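Local atomic coordinates of peptidase S15/CocE/NonD (Thaumarchaeota archaeon SCGC AB-539-E09, PDB entry 4PF1), a protein that probably cleaves residues from the N-terminal end of peptides, as a serine aminopeptidase of the alpha/beta-hydrolase fold. Residues 108-113 and 218-223; 114-119 and 160-165; 504-509 and 573-578; 488-493 and 557-562. All blocks are in the same frame, centred on the assembly; numbering follows the deposited sequence.

Interaction 1 (108-113 and 218-223); sequences GKYGSE and RKNEIK
Lys109 NZ and Tyr110 N both donate to Arg218 O and reach it from opposite faces of its carbonyl plane. Lys109 NZ stands 2.8 Å from Arg218 O. Tyr110 N is 3.0 Å from Arg218 O, with an N-H...O angle of 161°. Lys109 NZ also donates to Asn220 OD1 at 2.9 Å, almost in line with the CG-OD1 bond. Two successive bends in the lysine chain, at chi2 (-51°) and chi3 (-68°), curl NZ back to segment 218-223 although CB leads away from it. The Tyr110 ring carries Arg218 O above the rim of one face, and Tyr110 OH sits 3.1 Å from Asn220 CG, ring and amide planes being nearly parallel; angles are too poor for a hydrogen bond there. Lys109 to Ser112 form a type II' beta turn, with Ser112 N bonded to Lys109 O. Through it, the loop after strand 100-105 meets the loop after helix 204-215, part of the helical region inserted between core strands 178-184 and 287-292. Tyr110 O, on this turn, receives a weak bond from Lys219 NZ at 3.3 Å, and a water joins the same two atoms. Arg218 NH1 gives another weak bond to Ser112 O (3.1 Å), its stronger partner being Gly114 O. Further out, Gln214 steadies the polar cluster: its backbone O accepts from Lys109 NZ and its OE1 from Asn220 ND2. His70 stacks on the Tyr110 ring.

Interaction 2 (114-119 and 160-165); sequences GGYMMN and GSYEGY
Asn119 ND2 lies in the wedge between two tyrosine rings, 3.4 Å above the plane of the Tyr162 ring and 3.6 Å above that of Tyr165, displaced toward the rim of each. Over the same Tyr165 ring, Asn119 CB makes a CH-pi contact, 4.1 Å from the centroid and 24° off the ring normal. Met118 SD takes the edge of Tyr162, near its plane and 5.4 Å from the ring centroid, a Met-aromatic contact. Tyr162 directly follows Ser161, whose strained backbone (phi 61°) between strand 154-160 and helix 162-169 matches the nucleophile elbow of alpha/beta hydrolases. Ser161 is therefore the probable nucleophile; its OG is hydrogen-bonded to His328 NE2 and to a bound glycerol, which also lies close to the Tyr165 side chain.

With CG roughly anti to the backbone N, the Tyr162 side chain runs from the start of the helix to the loop 114-119. Its OH is gripped there from several directions. Asn119 N donates to Tyr162 OH at 2.8 Å, with an N-H...O angle of 146°. Tyr116, arriving from the opposite direction, brings its OH within 2.8 Å of Tyr162 OH, a bond in which either hydroxyl could donate. These bonds hold the ring of the residue beside the probable nucleophile. The second subunit meets the loop as well, its Asp18 accepting from Met118 N. In the plane of the Tyr162 ring, a water sits 2.6 Å from Tyr162 OH and donates to Met117 O at 2.8 Å.

Interaction 3 (504-509 and 573-578); sequences VVKIID and MVQVQS
Lys506 NZ, buried, is held by amide oxygens: Gln577 OE1 at 2.8 Å, the more distant Gln575 OE1 at 3.3 Å, and Gln461 OE1 beyond the two strands. It stands well above the Gln577 amide plane, 54° out of it, but is tilted only 26° from the plane of the Gln575 carbonyl. Gln577 gets its oxygen there by setting CG between its own backbone N and carbonyl carbon (chi1 54°), while the lysine reaches out as an extended chain. Second-shell bonds fix both glutamines, Gln575 OE1 to Thr464 and Gln577 NE2 to Ser579 O. A leucine in place of Lys506 would probably leave Gln577 OE1 and Gln575 OE1 without the donor they share, Gln577 keeping its tie to Ser579 and Gln575 its tie to Thr464.

Strands 502-510 and 571-577 are the inner pair of a four-stranded antiparallel sheet in the non-catalytic C-terminal domain, whose clan is that of galactose-binding-like beta sandwiches. Paired backbone bonds join Val504 with Gln577, Lys506 with Gln575 and Ile508 with Met573; Ile508 N to Met573 O measures 2.8 Å. Val505, Ile507, Val574 and Val576 occupy the sheet face turned to strand 606-625, with Ile620 among their neighbours. On the lysine's face, Ile508 and Met573 lie side by side, CB to CB 3.7 Å, and Ile508 CD1 packs 3.7 Å from Gln575 CD.

Interaction 4 (488-493 and 557-562); sequences PVARLF and IPLPQV
Pro488 presses its ring into the bend made by residues 559-562. Its CB turns to Ile507 on the neighbouring sheet. Pro488 CG comes next, 3.7 Å from Val562 CG2, a branch that chi1 places between the valine's own backbone N and carbonyl carbon. Pro488 CD lies against segment 557-562, 3.3 Å from Pro560 O and 3.6 Å from Leu559 O. Without CG and CD, an alanine here would probably open a gap beside Val562 and the Pro560 carbonyl and let the backbone at this position flex.

The pairing that follows is antiparallel. Leu559 N donates to Pro488 O at 2.8 Å, nearly straight on to the carbonyl; the proline nitrogen has no hydrogen to return a bond. Ala490 and Ile557 exchange two bonds, Ala490 N to Ile557 O at 2.8 Å (171°) and Ile557 N to Ala490 O at 2.9 Å. Pro558, also without an N-H, falls opposite Val489 in a non-hydrogen-bonded pair, where none is needed between these strands. Ala490 CB packs 4.0 Å from Ile557 CB, while Leu492 CD2 crosses to Ile557 CD1. These side chains look inward, Ile557 and Leu559 resting on Val505 and Ile507 of strand 502-510. On the other face Pro558 touches Met199, a residue within the range of the catalytic family. Strand 489-496 runs between 553-558 and 606-625, and its facing of a second antiparallel sheet is that of a beta sandwich, consistent with the galactose-binding-like C-terminal domain of S15 peptidases.

How the interactions relate
The four contacts form two pairs on opposite sides of the chain's centre. Interactions 1 and 2, centres about 13 Å apart, lie in the catalytic region and meet where Arg218 NH1 approaches Gly114 O at 2.8 Å; both also touch the second subunit. Interaction 2 holds Ser161, the probable nucleophile; interaction 1 abuts the loop 114-119 whose Asn119 and Tyr116 bond to Tyr162 OH. Interactions 3 and 4, centres about 10 Å apart, belong to facing sheets of the C-terminal domain and pack together through Ile507 CD1 and Pro488 CB, 3.6 Å apart. Between the pairs, the nearest atoms of interactions 2 and 4 remain about 16 Å apart, too far for direct contact.

Interaction 1 (108-113 and 218-223)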
loop_
_atom_site.group_PDB
_atom_site.type_symbol
_atom_site.label_atom_id
_atom_site.label_comp_id
_atom_site.label_asym_id
_atom_site.label_seq_id
_atom_site.Cartn_x
_atom_site.Cartn_y
_atom_site.Cartn_z
ATOM N N GLY A 108 -42.524 2.535 -3.589
ATOM C CA GLY A 108 -42.152 1.401 -4.425
ATOM C C GLY A 108 -40.780 0.793 -4.203
ATOM O O GLY A 108 -40.413 -0.145 -4.917
ATOM N N LYS A 109 -40.001 1.307 -3.225
ATOM C CA LYS A 109 -38.657 0.786 -2.972
ATOM C C LYS A 109 -38.501 0.179 -1.587
ATOM O O LYS A 109 -38.990 0.732 -0.597
ATOM C CB LYS A 109 -37.576 1.869 -3.188
ATOM C CG LYS A 109 -37.267 2.194 -4.668
ATOM C CD LYS A 109 -36.960 0.956 -5.551
ATOM C CE LYS A 109 -35.652 0.270 -5.205
ATOM N NZ LYS A 109 -35.588 -1.098 -5.766
ATOM N N TYR A 110 -37.779 -0.964 -1.534
ATOM C CA TYR A 110 -37.394 -1.725 -0.344
ATOM C C TYR A 110 -38.562 -1.983 0.633
ATOM O O TYR A 110 -39.394 -2.848 0.365
ATOM C CB TYR A 110 -36.211 -1.047 0.372
ATOM C CG TYR A 110 -34.899 -1.194 -0.371
ATOM C CD1 TYR A 110 -34.083 -2.304 -0.173
ATOM C CD2 TYR A 110 -34.480 -0.230 -1.284
ATOM C CE1 TYR A 110 -32.879 -2.451 -0.859
ATOM C CE2 TYR A 110 -33.269 -0.357 -1.966
ATOM C CZ TYR A 110 -32.469 -1.468 -1.745
ATOM O OH TYR A 110 -31.276 -1.602 -2.408
ATOM N N GLY A 111 -38.587 -1.255 1.753
ATOM C CA GLY A 111 -39.591 -1.427 2.799
ATOM C C GLY A 111 -40.935 -0.785 2.526
ATOM O O GLY A 111 -41.910 -1.084 3.222
ATOM N N SER A 112 -40.996 0.126 1.536
ATOM C CA SER A 112 -42.222 0.857 1.210
ATOM C C SER A 112 -43.113 0.108 0.230
ATOM O O SER A 112 -42.630 -0.677 -0.591
ATOM C CB SER A 112 -41.893 2.232 0.639
ATOM O OG SER A 112 -41.369 3.091 1.633
ATOM N N GLU A 113 -44.425 0.384 0.311
ATOM C CA GLU A 113 -45.443 -0.165 -0.580
ATOM C C GLU A 113 -45.549 0.697 -1.838
ATOM O O GLU A 113 -44.848 1.710 -1.961
ATOM C CB GLU A 113 -46.808 -0.214 0.139
ATOM C CG GLU A 113 -46.890 -1.233 1.260
ATOM C CD GLU A 113 -48.131 -1.135 2.128
ATOM O OE1 GLU A 113 -48.936 -0.196 1.930
ATOM O OE2 GLU A 113 -48.296 -2.003 3.013
ATOM N N ARG A 218 -38.166 -5.008 -6.102
ATOM C CA ARG A 218 -38.450 -3.943 -5.142
ATOM C C ARG A 218 -37.294 -3.763 -4.139
ATOM O O ARG A 218 -36.935 -2.632 -3.820
ATOM C CB ARG A 218 -39.755 -4.268 -4.383
ATOM C CG ARG A 218 -40.215 -3.182 -3.396
ATOM C CD ARG A 218 -41.387 -3.645 -2.540
ATOM N NE ARG A 218 -42.548 -4.009 -3.357
ATOM C CZ ARG A 218 -43.510 -3.164 -3.711
ATOM N NH1 ARG A 218 -43.472 -1.898 -3.311
ATOM N NH2 ARG A 218 -44.518 -3.577 -4.467
ATOM N N LYS A 219 -36.725 -4.883 -3.646
ATOM C CA LYS A 219 -35.703 -4.881 -2.595
ATOM C C LYS A 219 -34.277 -5.148 -3.118
ATOM O O LYS A 219 -33.424 -5.563 -2.330
ATOM C CB LYS A 219 -36.051 -5.940 -1.522
ATOM C CG LYS A 219 -37.402 -5.768 -0.845
ATOM C CD LYS A 219 -37.547 -6.758 0.301
ATOM C CE LYS A 219 -38.986 -7.026 0.658
ATOM N NZ LYS A 219 -39.560 -5.951 1.504
ATOM N N ASN A 220 -34.008 -4.889 -4.427
ATOM C CA ASN A 220 -32.699 -5.122 -5.069
ATOM C C ASN A 220 -32.172 -6.556 -4.777
ATOM O O ASN A 220 -31.037 -6.730 -4.322
ATOM C CB ASN A 220 -31.668 -4.054 -4.645
ATOM C CG ASN A 220 -31.869 -2.700 -5.286
ATOM O OD1 ASN A 220 -32.975 -2.150 -5.319
ATOM N ND2 ASN A 220 -30.785 -2.104 -5.756
ATOM N N GLU A 221 -33.016 -7.568 -5.025
ATOM C CA GLU A 221 -32.678 -8.974 -4.790
ATOM C C GLU A 221 -32.054 -9.614 -6.030
ATOM O O GLU A 221 -31.405 -10.655 -5.916
ATOM C CB GLU A 221 -33.919 -9.760 -4.358
ATOM C CG GLU A 221 -34.403 -9.411 -2.962
ATOM C CD GLU A 221 -35.702 -10.078 -2.560
ATOM O OE1 GLU A 221 -36.640 -10.111 -3.391
ATOM O OE2 GLU A 221 -35.798 -10.532 -1.398
ATOM N N ILE A 222 -32.279 -9.012 -7.216
ATOM C CA ILE A 222 -31.716 -9.476 -8.489
ATOM C C ILE A 222 -30.743 -8.407 -8.975
ATOM O O ILE A 222 -31.155 -7.266 -9.217
ATOM C CB ILE A 222 -32.824 -9.808 -9.532
ATOM C CG1 ILE A 222 -33.701 -10.994 -9.045
ATOM C CG2 ILE A 222 -32.205 -10.092 -10.917
ATOM C CD1 ILE A 222 -34.951 -11.306 -9.902
ATOM N N LYS A 223 -29.444 -8.753 -9.059
ATOM C CA LYS A 223 -28.419 -7.782 -9.423
ATOM C C LYS A 223 -27.678 -8.142 -10.712
ATOM O O LYS A 223 -27.534 -9.320 -11.054
ATOM C CB LYS A 223 -27.435 -7.568 -8.266
ATOM C CG LYS A 223 -28.029 -6.717 -7.148
ATOM C CD LYS A 223 -27.044 -6.448 -6.030
ATOM C CE LYS A 223 -27.739 -5.867 -4.822
ATOM N NZ LYS A 223 -26.773 -5.471 -3.764
HETATM O O HOH W 1 -41.707 -4.257 1.213
#

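Interaction 2 (114-119 and 160-165)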
loop_
_atom_site.group_PDB
_atom_site.type_symbol
_atom_site.label_atom_id
_atom_site.label_comp_id
_atom_site.label_asym_id
_atom_site.label_seq_id
_atom_site.Cartn_x
_atom_site.Cartn_y
_atom_site.Cartn_z
ATOM N N GLY A 114 -46.452 0.313 -2.735
ATOM C CA GLY A 114 -46.725 1.050 -3.960
ATOM C C GLY A 114 -45.837 0.680 -5.125
ATOM O O GLY A 114 -44.968 -0.195 -5.010
ATOM N N GLY A 115 -46.086 1.337 -6.254
ATOM C CA GLY A 115 -45.326 1.146 -7.480
ATOM C C GLY A 115 -44.133 2.070 -7.555
ATOM O O GLY A 115 -44.134 3.149 -6.947
ATOM N N TYR A 116 -43.091 1.654 -8.284
ATOM C CA TYR A 116 -41.904 2.481 -8.390
ATOM C C TYR A 116 -41.718 3.027 -9.797
ATOM O O TYR A 116 -41.592 2.266 -10.758
ATOM C CB TYR A 116 -40.643 1.730 -7.921
ATOM C CG TYR A 116 -39.378 2.554 -8.040
ATOM C CD1 TYR A 116 -39.191 3.695 -7.266
ATOM C CD2 TYR A 116 -38.404 2.237 -8.981
ATOM C CE1 TYR A 116 -38.052 4.484 -7.404
ATOM C CE2 TYR A 116 -37.255 3.016 -9.124
ATOM C CZ TYR A 116 -37.082 4.136 -8.328
ATOM O OH TYR A 116 -35.959 4.910 -8.459
ATOM N N MET A 117 -41.691 4.360 -9.901
ATOM C CA MET A 117 -41.438 5.090 -11.135
ATOM C C MET A 117 -40.138 5.855 -10.962
ATOM O O MET A 117 -40.047 6.687 -10.054
ATOM C CB MET A 117 -42.602 6.048 -11.454
ATOM C CG MET A 117 -43.803 5.368 -12.084
ATOM S SD MET A 117 -45.216 6.496 -12.254
ATOM C CE MET A 117 -44.705 7.446 -13.685
ATOM N N MET A 118 -39.107 5.525 -11.776
ATOM C CA MET A 118 -37.779 6.159 -11.735
ATOM C C MET A 118 -37.924 7.682 -11.725
ATOM O O MET A 118 -38.503 8.236 -12.653
ATOM C CB MET A 118 -36.929 5.701 -12.944
ATOM C CG MET A 118 -35.557 6.382 -13.044
ATOM S SD MET A 118 -34.350 5.790 -11.840
ATOM C CE MET A 118 -34.078 4.102 -12.440
ATOM N N ASN A 119 -37.431 8.346 -10.650
ATOM C CA ASN A 119 -37.516 9.805 -10.465
ATOM C C ASN A 119 -38.939 10.289 -10.758
ATOM O O ASN A 119 -39.131 11.169 -11.607
ATOM C CB ASN A 119 -36.493 10.542 -11.354
ATOM C CG ASN A 119 -35.060 10.196 -11.070
ATOM O OD1 ASN A 119 -34.416 9.476 -11.836
ATOM N ND2 ASN A 119 -34.514 10.740 -9.986
ATOM N N GLY A 160 -28.139 14.042 -1.303
ATOM C CA GLY A 160 -27.408 14.139 -2.559
ATOM C C GLY A 160 -27.900 13.194 -3.637
ATOM O O GLY A 160 -28.464 12.140 -3.329
ATOM N N SER A 161 -27.664 13.563 -4.920
ATOM C CA SER A 161 -28.032 12.777 -6.111
ATOM C C SER A 161 -29.565 12.564 -6.181
ATOM O O SER A 161 -30.300 13.552 -6.268
ATOM C CB SER A 161 -27.278 11.449 -6.126
ATOM O OG SER A 161 -27.211 10.902 -7.430
ATOM N N TYR A 162 -30.044 11.291 -6.119
ATOM C CA TYR A 162 -31.479 10.966 -6.101
ATOM C C TYR A 162 -32.120 11.550 -4.837
ATOM O O TYR A 162 -33.237 12.063 -4.893
ATOM C CB TYR A 162 -31.689 9.443 -6.158
ATOM C CG TYR A 162 -33.033 8.998 -6.703
ATOM C CD1 TYR A 162 -34.207 9.208 -5.979
ATOM C CD2 TYR A 162 -33.118 8.252 -7.875
ATOM C CE1 TYR A 162 -35.439 8.748 -6.447
ATOM C CE2 TYR A 162 -34.344 7.790 -8.353
ATOM C CZ TYR A 162 -35.501 8.029 -7.629
ATOM O OH TYR A 162 -36.710 7.562 -8.090
ATOM N N GLU A 163 -31.385 11.512 -3.706
ATOM C CA GLU A 163 -31.833 12.090 -2.435
ATOM C C GLU A 163 -31.863 13.623 -2.532
ATOM O O GLU A 163 -32.587 14.269 -1.784
ATOM C CB GLU A 163 -30.939 11.629 -1.274
ATOM C CG GLU A 163 -31.008 10.129 -1.027
ATOM C CD GLU A 163 -30.011 9.569 -0.030
ATOM O OE1 GLU A 163 -29.225 10.353 0.547
ATOM O OE2 GLU A 163 -30.016 8.335 0.173
ATOM N N GLY A 164 -31.090 14.174 -3.468
ATOM C CA GLY A 164 -31.078 15.598 -3.772
ATOM C C GLY A 164 -32.287 15.968 -4.605
ATOM O O GLY A 164 -32.873 17.035 -4.416
ATOM N N TYR A 165 -32.682 15.060 -5.522
ATOM C CA TYR A 165 -33.874 15.196 -6.364
ATOM C C TYR A 165 -35.125 15.185 -5.477
ATOM O O TYR A 165 -36.008 16.017 -5.668
ATOM C CB TYR A 165 -33.924 14.065 -7.423
ATOM C CG TYR A 165 -35.264 13.893 -8.107
ATOM C CD1 TYR A 165 -35.598 14.645 -9.228
ATOM C CD2 TYR A 165 -36.180 12.942 -7.662
ATOM C CE1 TYR A 165 -36.828 14.486 -9.866
ATOM C CE2 TYR A 165 -37.420 12.787 -8.282
ATOM C CZ TYR A 165 -37.734 13.552 -9.393
ATOM O OH TYR A 165 -38.936 13.388 -10.035
HETATM O O HOH W 2 -39.265 7.768 -7.619
#

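Interaction 3 (504-509 and 573-578)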
loop_
_atom_site.group_PDB
_atom_site.type_symbol
_atom_site.label_atom_id
_atom_site.label_comp_id
_atom_site.label_asym_id
_atom_site.label_seq_id
_atom_site.Cartn_x
_atom_site.Cartn_y
_atom_site.Cartn_z
ATOM N N VAL A 504 -16.056 15.228 -28.310
ATOM C CA VAL A 504 -15.596 15.333 -26.924
ATOM C C VAL A 504 -14.611 16.496 -26.835
ATOM O O VAL A 504 -13.633 16.525 -27.584
ATOM C CB VAL A 504 -14.950 14.007 -26.420
ATOM C CG1 VAL A 504 -14.492 14.128 -24.968
ATOM C CG2 VAL A 504 -15.888 12.820 -26.595
ATOM N N VAL A 505 -14.877 17.462 -25.945
ATOM C CA VAL A 505 -13.984 18.600 -25.742
ATOM C C VAL A 505 -13.483 18.556 -24.302
ATOM O O VAL A 505 -14.291 18.502 -23.378
ATOM C CB VAL A 505 -14.645 19.971 -26.093
ATOM C CG1 VAL A 505 -13.678 21.130 -25.837
ATOM C CG2 VAL A 505 -15.133 19.998 -27.542
ATOM N N LYS A 506 -12.146 18.561 -24.116
ATOM C CA LYS A 506 -11.539 18.531 -22.781
ATOM C C LYS A 506 -10.677 19.756 -22.524
ATOM O O LYS A 506 -9.863 20.118 -23.379
ATOM C CB LYS A 506 -10.658 17.287 -22.593
ATOM C CG LYS A 506 -11.261 15.958 -22.987
ATOM C CD LYS A 506 -10.228 14.878 -22.732
ATOM C CE LYS A 506 -10.486 13.631 -23.511
ATOM N NZ LYS A 506 -9.260 12.794 -23.615
ATOM N N ILE A 507 -10.805 20.359 -21.327
ATOM C CA ILE A 507 -9.923 21.440 -20.873
ATOM C C ILE A 507 -8.989 20.816 -19.850
ATOM O O ILE A 507 -9.450 20.129 -18.934
ATOM C CB ILE A 507 -10.684 22.684 -20.318
ATOM C CG1 ILE A 507 -11.387 23.445 -21.457
ATOM C CG2 ILE A 507 -9.731 23.622 -19.526
ATOM C CD1 ILE A 507 -12.394 24.409 -20.996
ATOM N N ILE A 508 -7.686 21.008 -20.024
ATOM C CA ILE A 508 -6.690 20.372 -19.175
ATOM C C ILE A 508 -5.681 21.387 -18.627
ATOM O O ILE A 508 -5.278 22.318 -19.332
ATOM C CB ILE A 508 -5.983 19.250 -20.007
ATOM C CG1 ILE A 508 -6.894 18.013 -20.187
ATOM C CG2 ILE A 508 -4.615 18.857 -19.445
ATOM C CD1 ILE A 508 -6.884 17.441 -21.598
ATOM N N ASP A 509 -5.259 21.175 -17.369
ATOM C CA ASP A 509 -4.176 21.920 -16.762
ATOM C C ASP A 509 -2.944 21.025 -16.820
ATOM O O ASP A 509 -2.905 19.997 -16.142
ATOM C CB ASP A 509 -4.513 22.336 -15.311
ATOM C CG ASP A 509 -3.404 23.115 -14.600
ATOM O OD1 ASP A 509 -2.217 22.800 -14.822
ATOM O OD2 ASP A 509 -3.729 23.998 -13.788
ATOM N N MET A 573 -4.429 23.215 -21.818
ATOM C CA MET A 573 -4.543 22.259 -22.913
ATOM C C MET A 573 -5.989 22.014 -23.322
ATOM O O MET A 573 -6.893 22.013 -22.483
ATOM C CB MET A 573 -3.869 20.928 -22.532
ATOM C CG MET A 573 -3.978 19.844 -23.592
ATOM S SD MET A 573 -3.109 18.340 -23.123
ATOM C CE MET A 573 -1.439 18.771 -23.608
ATOM N N VAL A 574 -6.190 21.787 -24.622
ATOM C CA VAL A 574 -7.469 21.415 -25.204
ATOM C C VAL A 574 -7.275 20.100 -25.983
ATOM O O VAL A 574 -6.376 20.007 -26.826
ATOM C CB VAL A 574 -8.079 22.545 -26.082
ATOM C CG1 VAL A 574 -9.276 22.041 -26.893
ATOM C CG2 VAL A 574 -8.480 23.741 -25.228
ATOM N N GLN A 575 -8.082 19.081 -25.658
ATOM C CA GLN A 575 -8.072 17.796 -26.356
ATOM C C GLN A 575 -9.440 17.549 -26.986
ATOM O O GLN A 575 -10.461 17.794 -26.342
ATOM C CB GLN A 575 -7.679 16.644 -25.413
ATOM C CG GLN A 575 -6.167 16.524 -25.196
ATOM C CD GLN A 575 -5.758 15.322 -24.368
ATOM O OE1 GLN A 575 -6.436 14.290 -24.324
ATOM N NE2 GLN A 575 -4.602 15.414 -23.729
ATOM N N VAL A 576 -9.462 17.143 -28.271
ATOM C CA VAL A 576 -10.706 16.847 -28.998
ATOM C C VAL A 576 -10.648 15.406 -29.561
ATOM O O VAL A 576 -9.663 15.019 -30.193
ATOM C CB VAL A 576 -11.032 17.905 -30.096
ATOM C CG1 VAL A 576 -12.099 17.399 -31.076
ATOM C CG2 VAL A 576 -11.477 19.222 -29.467
ATOM N N GLN A 577 -11.707 14.620 -29.305
ATOM C CA GLN A 577 -11.833 13.239 -29.772
ATOM C C GLN A 577 -13.296 12.942 -30.157
ATOM O O GLN A 577 -14.159 13.802 -29.957
ATOM C CB GLN A 577 -11.300 12.246 -28.722
ATOM C CG GLN A 577 -11.921 12.385 -27.338
ATOM C CD GLN A 577 -11.186 11.566 -26.312
ATOM O OE1 GLN A 577 -9.997 11.767 -26.060
ATOM N NE2 GLN A 577 -11.883 10.636 -25.677
ATOM N N SER A 578 -13.569 11.751 -30.737
ATOM C CA SER A 578 -14.910 11.413 -31.230
ATOM C C SER A 578 -15.570 10.206 -30.521
ATOM O O SER A 578 -16.626 9.736 -30.964
ATOM C CB SER A 578 -14.874 11.173 -32.733
ATOM O OG SER A 578 -14.734 12.390 -33.444
#

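Interaction 4 (488-493 and 557-562)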
loop_
_atom_site.group_PDB
_atom_site.type_symbol
_atom_site.label_atom_id
_atom_site.label_comp_id
_atom_site.label_asym_id
_atom_site.label_seq_id
_atom_site.Cartn_x
_atom_site.Cartn_y
_atom_site.Cartn_z
ATOM N N PRO A 488 -17.023 27.432 -19.203
ATOM C CA PRO A 488 -16.390 27.566 -20.521
ATOM C C PRO A 488 -17.324 27.039 -21.609
ATOM O O PRO A 488 -18.099 26.116 -21.355
ATOM C CB PRO A 488 -15.125 26.703 -20.409
ATOM C CG PRO A 488 -15.085 26.194 -18.981
ATOM C CD PRO A 488 -16.467 26.285 -18.460
ATOM N N VAL A 489 -17.294 27.648 -22.796
ATOM C CA VAL A 489 -18.141 27.213 -23.909
ATOM C C VAL A 489 -17.255 26.940 -25.124
ATOM O O VAL A 489 -16.482 27.807 -25.538
ATOM C CB VAL A 489 -19.286 28.220 -24.229
ATOM C CG1 VAL A 489 -20.064 27.797 -25.478
ATOM C CG2 VAL A 489 -20.235 28.374 -23.038
ATOM N N ALA A 490 -17.338 25.718 -25.662
ATOM C CA ALA A 490 -16.567 25.343 -26.833
ATOM C C ALA A 490 -17.310 25.741 -28.097
ATOM O O ALA A 490 -18.436 25.281 -28.331
ATOM C CB ALA A 490 -16.289 23.846 -26.830
ATOM N N ARG A 491 -16.714 26.654 -28.877
ATOM C CA ARG A 491 -17.260 27.062 -30.163
ATOM C C ARG A 491 -16.496 26.274 -31.199
ATOM O O ARG A 491 -15.392 26.659 -31.583
ATOM C CB ARG A 491 -17.147 28.583 -30.365
ATOM C CG ARG A 491 -17.960 29.095 -31.550
ATOM C CD ARG A 491 -17.883 30.601 -31.685
ATOM N NE ARG A 491 -16.587 31.042 -32.205
ATOM C CZ ARG A 491 -15.689 31.725 -31.498
ATOM N NH1 ARG A 491 -15.944 32.067 -30.240
ATOM N NH2 ARG A 491 -14.533 32.074 -32.045
ATOM N N LEU A 492 -17.008 25.086 -31.527
ATOM C CA LEU A 492 -16.322 24.149 -32.399
ATOM C C LEU A 492 -16.851 24.187 -33.825
ATOM O O LEU A 492 -18.040 23.978 -34.055
ATOM C CB LEU A 492 -16.443 22.724 -31.820
ATOM C CG LEU A 492 -15.803 21.596 -32.636
ATOM C CD1 LEU A 492 -14.292 21.541 -32.410
ATOM C CD2 LEU A 492 -16.441 20.261 -32.305
ATOM N N PHE A 493 -15.947 24.437 -34.781
ATOM C CA PHE A 493 -16.240 24.386 -36.207
ATOM C C PHE A 493 -15.596 23.122 -36.734
ATOM O O PHE A 493 -14.365 23.029 -36.783
ATOM C CB PHE A 493 -15.723 25.642 -36.931
ATOM C CG PHE A 493 -16.472 26.912 -36.604
ATOM C CD1 PHE A 493 -17.590 27.289 -37.339
ATOM C CD2 PHE A 493 -16.049 27.744 -35.574
ATOM C CE1 PHE A 493 -18.267 28.478 -37.052
ATOM C CE2 PHE A 493 -16.747 28.913 -35.266
ATOM C CZ PHE A 493 -17.845 29.278 -36.014
ATOM N N ILE A 557 -20.799 23.859 -27.437
ATOM C CA ILE A 557 -20.667 22.844 -26.394
ATOM C C ILE A 557 -20.317 23.505 -25.047
ATOM O O ILE A 557 -19.138 23.752 -24.764
ATOM C CB ILE A 557 -19.650 21.716 -26.781
ATOM C CG1 ILE A 557 -19.890 21.191 -28.217
ATOM C CG2 ILE A 557 -19.693 20.562 -25.766
ATOM C CD1 ILE A 557 -18.661 20.529 -28.874
ATOM N N PRO A 558 -21.336 23.800 -24.199
ATOM C CA PRO A 558 -21.036 24.336 -22.861
ATOM C C PRO A 558 -20.346 23.259 -22.033
ATOM O O PRO A 558 -20.715 22.087 -22.126
ATOM C CB PRO A 558 -22.418 24.710 -22.292
ATOM C CG PRO A 558 -23.397 24.547 -23.442
ATOM C CD PRO A 558 -22.780 23.551 -24.367
ATOM N N LEU A 559 -19.295 23.632 -21.296
ATOM C CA LEU A 559 -18.505 22.665 -20.543
ATOM C C LEU A 559 -18.695 22.828 -19.025
ATOM O O LEU A 559 -19.109 23.899 -18.582
ATOM C CB LEU A 559 -17.016 22.797 -20.929
ATOM C CG LEU A 559 -16.675 22.451 -22.392
ATOM C CD1 LEU A 559 -15.352 23.057 -22.802
ATOM C CD2 LEU A 559 -16.673 20.942 -22.626
ATOM N N PRO A 560 -18.396 21.779 -18.207
ATOM C CA PRO A 560 -18.581 21.906 -16.744
ATOM C C PRO A 560 -17.893 23.136 -16.149
ATOM O O PRO A 560 -16.886 23.601 -16.675
ATOM C CB PRO A 560 -17.966 20.617 -16.201
ATOM C CG PRO A 560 -18.124 19.637 -17.300
ATOM C CD PRO A 560 -17.943 20.416 -18.571
ATOM N N GLN A 561 -18.446 23.655 -15.050
ATOM C CA GLN A 561 -17.958 24.858 -14.367
ATOM C C GLN A 561 -16.490 24.766 -13.990
ATOM O O GLN A 561 -15.973 23.673 -13.726
ATOM C CB GLN A 561 -18.785 25.152 -13.098
ATOM C CG GLN A 561 -20.295 25.213 -13.316
ATOM C CD GLN A 561 -20.733 26.209 -14.368
ATOM O OE1 GLN A 561 -20.309 27.371 -14.385
ATOM N NE2 GLN A 561 -21.634 25.781 -15.239
ATOM N N VAL A 562 -15.816 25.930 -13.982
ATOM C CA VAL A 562 -14.421 26.069 -13.574
ATOM C C VAL A 562 -14.277 27.216 -12.565
ATOM O O VAL A 562 -15.007 28.205 -12.622
ATOM C CB VAL A 562 -13.427 26.244 -14.761
ATOM C CG1 VAL A 562 -13.264 24.946 -15.543
ATOM C CG2 VAL A 562 -13.827 27.403 -15.681
#